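Long-range contact in ribokinase (Giardia lamblia, PDB 6WHJ), which probably catalyses the ATP- and magnesium-dependent phosphorylation of D-ribose at O-5, as a homodimeric member of the PfkB carbohydrate kinase family: residues 185-198 against 226-240. Residues are numbered along the deposited sequence; the frame is centred on the assembly and turned at random.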
loop_
_atom_site.group_PDB
_atom_site.type_symbol
_atom_site.label_atom_id
_atom_site.label_comp_id
_atom_site.label_asym_id
_atom_site.label_seq_id
_atom_site.Cartn_x
_atom_site.Cartn_y
_atom_site.Cartn_z
ATOM N N SER B 185 -7.877 -19.299 -22.780
ATOM C CA SER B 185 -8.212 -20.367 -23.705
ATOM C C SER B 185 -7.150 -21.463 -23.661
ATOM O O SER B 185 -7.479 -22.655 -23.603
ATOM C CB SER B 185 -8.382 -19.786 -25.109
ATOM O OG SER B 185 -8.600 -20.793 -26.076
ATOM N N LYS B 186 -5.869 -21.078 -23.647
ATOM C CA LYS B 186 -4.811 -22.083 -23.607
ATOM C C LYS B 186 -4.784 -22.801 -22.263
ATOM O O LYS B 186 -4.592 -24.022 -22.216
ATOM C CB LYS B 186 -3.451 -21.450 -23.911
ATOM N N ILE B 187 -5.016 -22.076 -21.165
ATOM C CA ILE B 187 -5.031 -22.731 -19.856
ATOM C C ILE B 187 -6.206 -23.696 -19.750
ATOM O O ILE B 187 -6.068 -24.801 -19.215
ATOM C CB ILE B 187 -5.054 -21.700 -18.716
ATOM C CG1 ILE B 187 -3.832 -20.776 -18.785
ATOM C CG2 ILE B 187 -5.107 -22.405 -17.374
ATOM C CD1 ILE B 187 -3.896 -19.618 -17.782
ATOM N N LEU B 188 -7.379 -23.304 -20.257
ATOM C CA LEU B 188 -8.542 -24.175 -20.137
ATOM C C LEU B 188 -8.390 -25.486 -20.906
ATOM O O LEU B 188 -9.034 -26.473 -20.545
ATOM C CB LEU B 188 -9.801 -23.440 -20.606
ATOM C CG LEU B 188 -10.445 -22.459 -19.626
ATOM C CD1 LEU B 188 -11.405 -21.514 -20.335
ATOM C CD2 LEU B 188 -11.185 -23.237 -18.561
ATOM N N SER B 189 -7.548 -25.530 -21.942
ATOM C CA SER B 189 -7.447 -26.738 -22.755
ATOM C C SER B 189 -6.875 -27.919 -21.984
ATOM O O SER B 189 -7.055 -29.064 -22.409
ATOM C CB SER B 189 -6.593 -26.477 -23.986
ATOM O OG SER B 189 -5.315 -26.008 -23.602
ATOM N N ILE B 190 -6.198 -27.683 -20.863
ATOM C CA ILE B 190 -5.763 -28.770 -19.998
ATOM C C ILE B 190 -6.403 -28.688 -18.630
ATOM O O ILE B 190 -6.126 -29.534 -17.775
ATOM C CB ILE B 190 -4.226 -28.825 -19.857
ATOM C CG1 ILE B 190 -3.739 -27.602 -19.079
ATOM C CG2 ILE B 190 -3.548 -28.946 -21.241
ATOM C CD1 ILE B 190 -2.423 -27.816 -18.379
ATOM N N THR B 191 -7.275 -27.706 -18.408
ATOM C CA THR B 191 -8.010 -27.612 -17.160
ATOM C C THR B 191 -9.050 -28.721 -17.097
ATOM O O THR B 191 -9.763 -28.989 -18.074
ATOM C CB THR B 191 -8.699 -26.256 -17.044
ATOM O OG1 THR B 191 -7.712 -25.221 -16.942
ATOM C CG2 THR B 191 -9.620 -26.215 -15.816
ATOM N N ASP B 192 -9.126 -29.377 -15.946
ATOM C CA ASP B 192 -10.155 -30.372 -15.721
ATOM C C ASP B 192 -11.348 -29.795 -14.979
ATOM O O ASP B 192 -12.490 -30.120 -15.313
ATOM C CB ASP B 192 -9.574 -31.558 -14.948
ATOM C CG ASP B 192 -8.450 -32.245 -15.708
ATOM O OD1 ASP B 192 -7.269 -32.127 -15.296
ATOM O OD2 ASP B 192 -8.753 -32.883 -16.733
ATOM N N ILE B 193 -11.098 -28.952 -13.979
ATOM C CA ILE B 193 -12.130 -28.307 -13.172
ATOM C C ILE B 193 -11.832 -26.816 -13.089
ATOM O O ILE B 193 -10.787 -26.418 -12.559
ATOM C CB ILE B 193 -12.218 -28.918 -11.765
ATOM C CG1 ILE B 193 -12.537 -30.416 -11.859
ATOM C CG2 ILE B 193 -13.224 -28.144 -10.905
ATOM C CD1 ILE B 193 -12.388 -31.162 -10.565
ATOM N N PHE B 194 -12.761 -25.996 -13.581
ATOM C CA PHE B 194 -12.608 -24.550 -13.655
ATOM C C PHE B 194 -13.465 -23.913 -12.564
ATOM O O PHE B 194 -14.646 -24.265 -12.417
ATOM C CB PHE B 194 -13.022 -24.071 -15.050
ATOM C CG PHE B 194 -12.676 -22.637 -15.355
ATOM C CD1 PHE B 194 -11.377 -22.167 -15.207
ATOM C CD2 PHE B 194 -13.636 -21.781 -15.855
ATOM C CE1 PHE B 194 -11.054 -20.862 -15.510
ATOM C CE2 PHE B 194 -13.319 -20.469 -16.157
ATOM C CZ PHE B 194 -12.023 -20.011 -15.986
ATOM N N CYS B 195 -12.876 -22.993 -11.791
ATOM C CA CYS B 195 -13.515 -22.441 -10.589
ATOM C C CYS B 195 -13.560 -20.918 -10.634
ATOM O O CYS B 195 -12.874 -20.238 -9.860
ATOM C CB CYS B 195 -12.780 -22.894 -9.329
ATOM S SG CYS B 195 -12.649 -24.664 -9.184
ATOM N N PRO B 196 -14.375 -20.345 -11.508
ATOM C CA PRO B 196 -14.536 -18.897 -11.516
ATOM C C PRO B 196 -15.611 -18.465 -10.532
ATOM O O PRO B 196 -16.495 -19.235 -10.150
ATOM C CB PRO B 196 -14.985 -18.625 -12.957
ATOM C CG PRO B 196 -15.836 -19.793 -13.262
ATOM C CD PRO B 196 -15.174 -20.975 -12.575
ATOM N N ASN B 197 -15.528 -17.205 -10.119
ATOM C CA ASN B 197 -16.695 -16.619 -9.478
ATOM C C ASN B 197 -17.540 -15.963 -10.570
ATOM O O ASN B 197 -17.216 -16.053 -11.756
ATOM C CB ASN B 197 -16.265 -15.695 -8.337
ATOM C CG ASN B 197 -15.542 -14.442 -8.803
ATOM O OD1 ASN B 197 -15.579 -14.055 -9.978
ATOM N ND2 ASN B 197 -14.804 -13.842 -7.878
ATOM N N GLU B 198 -18.636 -15.301 -10.194
ATOM C CA GLU B 198 -19.540 -14.780 -11.219
ATOM C C GLU B 198 -18.831 -13.786 -12.135
ATOM O O GLU B 198 -18.876 -13.917 -13.366
ATOM C CB GLU B 198 -20.764 -14.119 -10.593
ATOM C CG GLU B 198 -21.983 -14.222 -11.499
ATOM C CD GLU B 198 -23.211 -13.563 -10.924
ATOM O OE1 GLU B 198 -24.171 -13.345 -11.696
ATOM O OE2 GLU B 198 -23.211 -13.239 -9.716
ATOM N N MET B 226 -16.608 -21.845 -22.318
ATOM C CA MET B 226 -15.427 -22.337 -21.617
ATOM C C MET B 226 -14.989 -23.692 -22.152
ATOM O O MET B 226 -13.791 -23.984 -22.233
ATOM C CB MET B 226 -15.725 -22.445 -20.124
ATOM C CG MET B 226 -14.878 -21.550 -19.282
ATOM S SD MET B 226 -15.644 -19.944 -19.109
ATOM C CE MET B 226 -16.838 -20.339 -17.824
ATOM N N SER B 227 -15.953 -24.544 -22.464
ATOM C CA SER B 227 -15.702 -25.896 -22.924
ATOM C C SER B 227 -15.381 -25.988 -24.409
ATOM O O SER B 227 -14.796 -26.987 -24.833
ATOM C CB SER B 227 -16.923 -26.757 -22.582
ATOM O OG SER B 227 -17.081 -27.843 -23.478
ATOM N N SER B 228 -15.691 -24.953 -25.195
ATOM C CA SER B 228 -15.680 -25.097 -26.650
ATOM C C SER B 228 -14.309 -25.453 -27.214
ATOM O O SER B 228 -14.225 -26.171 -28.219
ATOM C CB SER B 228 -16.180 -23.806 -27.298
ATOM O OG SER B 228 -15.375 -22.701 -26.920
ATOM N N LEU B 229 -13.231 -24.961 -26.612
ATOM C CA LEU B 229 -11.883 -25.227 -27.109
ATOM C C LEU B 229 -11.080 -26.173 -26.220
ATOM O O LEU B 229 -9.865 -26.294 -26.407
ATOM C CB LEU B 229 -11.114 -23.927 -27.349
ATOM C CG LEU B 229 -11.462 -23.292 -28.700
ATOM C CD1 LEU B 229 -10.543 -22.119 -29.002
ATOM C CD2 LEU B 229 -11.413 -24.328 -29.813
ATOM N N SER B 230 -11.705 -26.820 -25.238
ATOM C CA SER B 230 -10.957 -27.608 -24.268
ATOM C C SER B 230 -11.342 -29.071 -24.385
ATOM O O SER B 230 -12.526 -29.414 -24.212
ATOM C CB SER B 230 -11.201 -27.139 -22.836
ATOM O OG SER B 230 -10.711 -28.123 -21.934
ATOM N N PRO B 231 -10.393 -29.960 -24.695
ATOM C CA PRO B 231 -10.695 -31.399 -24.658
ATOM C C PRO B 231 -10.774 -31.967 -23.253
ATOM O O PRO B 231 -11.262 -33.093 -23.095
ATOM C CB PRO B 231 -9.528 -32.025 -25.437
ATOM C CG PRO B 231 -8.401 -31.044 -25.257
ATOM C CD PRO B 231 -9.033 -29.680 -25.192
ATOM N N SER B 232 -10.273 -31.256 -22.238
ATOM C CA SER B 232 -10.214 -31.803 -20.888
ATOM C C SER B 232 -11.293 -31.298 -19.937
ATOM O O SER B 232 -11.583 -31.991 -18.956
ATOM C CB SER B 232 -8.844 -31.524 -20.257
ATOM O OG SER B 232 -8.575 -30.137 -20.211
ATOM N N LEU B 233 -11.874 -30.118 -20.170
ATOM C CA LEU B 233 -12.749 -29.511 -19.162
ATOM C C LEU B 233 -13.971 -30.376 -18.898
ATOM O O LEU B 233 -14.734 -30.694 -19.816
ATOM C CB LEU B 233 -13.177 -28.103 -19.580
ATOM C CG LEU B 233 -14.051 -27.331 -18.572
ATOM C CD1 LEU B 233 -13.379 -27.112 -17.234
ATOM C CD2 LEU B 233 -14.491 -25.998 -19.155
ATOM N N LYS B 234 -14.174 -30.724 -17.629
ATOM C CA LYS B 234 -15.253 -31.613 -17.225
ATOM C C LYS B 234 -16.293 -30.943 -16.343
ATOM O O LYS B 234 -17.466 -31.325 -16.391
ATOM C CB LYS B 234 -14.684 -32.828 -16.481
ATOM C CG LYS B 234 -13.830 -33.725 -17.356
ATOM C CD LYS B 234 -12.876 -34.564 -16.516
ATOM C CE LYS B 234 -11.862 -35.265 -17.409
ATOM N NZ LYS B 234 -10.763 -34.335 -17.797
ATOM N N PHE B 235 -15.886 -29.973 -15.523
ATOM C CA PHE B 235 -16.791 -29.293 -14.613
ATOM C C PHE B 235 -16.373 -27.841 -14.477
ATOM O O PHE B 235 -15.180 -27.534 -14.428
ATOM C CB PHE B 235 -16.803 -29.948 -13.229
ATOM C CG PHE B 235 -17.303 -31.356 -13.235
ATOM C CD1 PHE B 235 -16.415 -32.419 -13.228
ATOM C CD2 PHE B 235 -18.665 -31.617 -13.260
ATOM C CE1 PHE B 235 -16.871 -33.709 -13.238
ATOM C CE2 PHE B 235 -19.127 -32.909 -13.275
ATOM C CZ PHE B 235 -18.229 -33.962 -13.264
ATOM N N VAL B 236 -17.362 -26.963 -14.395
ATOM C CA VAL B 236 -17.164 -25.580 -13.992
ATOM C C VAL B 236 -17.839 -25.433 -12.642
ATOM O O VAL B 236 -19.044 -25.680 -12.516
ATOM C CB VAL B 236 -17.752 -24.591 -15.008
ATOM C CG1 VAL B 236 -17.536 -23.160 -14.534
ATOM C CG2 VAL B 236 -17.144 -24.813 -16.379
ATOM N N LEU B 237 -17.061 -25.066 -11.628
ATOM C CA LEU B 237 -17.590 -24.771 -10.300
ATOM C C LEU B 237 -17.708 -23.255 -10.208
ATOM O O LEU B 237 -16.710 -22.561 -9.997
ATOM C CB LEU B 237 -16.660 -25.312 -9.220
ATOM C CG LEU B 237 -17.167 -25.554 -7.791
ATOM C CD1 LEU B 237 -16.105 -26.345 -7.007
ATOM C CD2 LEU B 237 -17.567 -24.292 -7.064
ATOM N N PHE B 238 -18.931 -22.741 -10.329
ATOM C CA PHE B 238 -19.171 -21.308 -10.177
ATOM C C PHE B 238 -19.228 -20.975 -8.697
ATOM O O PHE B 238 -19.997 -21.587 -7.950
ATOM C CB PHE B 238 -20.478 -20.888 -10.836
ATOM C CG PHE B 238 -20.461 -20.930 -12.327
ATOM C CD1 PHE B 238 -19.987 -19.855 -13.051
ATOM C CD2 PHE B 238 -20.958 -22.035 -13.010
ATOM C CE1 PHE B 238 -19.987 -19.887 -14.434
ATOM C CE2 PHE B 238 -20.959 -22.071 -14.387
ATOM C CZ PHE B 238 -20.470 -20.997 -15.104
ATOM N N THR B 239 -18.394 -20.036 -8.274
ATOM C CA THR B 239 -18.452 -19.473 -6.932
ATOM C C THR B 239 -19.362 -18.258 -6.931
ATOM O O THR B 239 -19.143 -17.314 -7.690
ATOM C CB THR B 239 -17.057 -19.090 -6.439
ATOM O OG1 THR B 239 -16.370 -20.272 -6.010
ATOM C CG2 THR B 239 -17.140 -18.076 -5.311
ATOM N N LEU B 240 -20.371 -18.274 -6.065
ATOM C CA LEU B 240 -21.424 -17.269 -6.106
ATOM C C LEU B 240 -21.506 -16.491 -4.800
ATOM O O LEU B 240 -22.523 -15.846 -4.525
ATOM C CB LEU B 240 -22.759 -17.939 -6.421
ATOM C CG LEU B 240 -22.779 -18.670 -7.767
ATOM C CD1 LEU B 240 -24.169 -19.219 -8.073
ATOM C CD2 LEU B 240 -22.268 -17.775 -8.901
#
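Asp-192 and Lys-234 lie alongside each other and close a salt bridge, OD2 to NZ 2.7 Å, with the ammonium on the anti side of the carboxylate oxygen and 18° out of its plane. A bend at the last torsion of the lysine (chi4 80°) brings NZ also to Ser-232 O, where it sits on a lone pair. The other carboxylate oxygen, OD1, takes Phe-171 N of strand 170-173 and a salt bridge from Lys-163 NZ of helix 149-165, so the two oxygens of the buried acid have separate partners.

Two serine hydroxyls tie the loops together. Ser-230 OG donates to Leu-188 O (2.7 Å) and accepts from Ser-232 N and Leu-233 N, an ST turn and ST motif on one oxygen. Ser-232 OG reaches Thr-191 O over 2.7 Å, meeting the carbonyl from above its plane.

Beyond them the backbones run as neighbouring parallel strands of the central sheet of the ribokinase fold, joined by a beta-alpha-beta crossover through helices 198-205 and 216-228, a worked case of how adjacent parallel strands bring loop residues together at their C-terminal ends. Phe-194 N donates to Phe-235 O and Phe-194 O accepts from Leu-237 N; past the short strand, Thr-239 N to Pro-196 O (2.8 Å) helps form a lone bridge at Asn-197 and Thr-239, predicted ATP-binding residues. Asn-197 also caps the next helix, its OD1 accepting from Glu-200 N.

One face of the sheet carries Phe-194 and Val-236. The Phe-194 side chain, its CG swung anti to N (chi1 -169°), runs at about a right angle to Met-226, whose SD approaches the ring obliquely, 3.8 Å from Phe-194 CE2, in a Met-aromatic contact, while Leu-188 CD2 rests on one ring face. Leu-188 CD1 meets Met-226 CG at 3.6 Å, and Leu-233 CD1 packs against Phe-194 CB. Farther along, Val-236 CG1 touches Pro-196 CD at 3.8 Å.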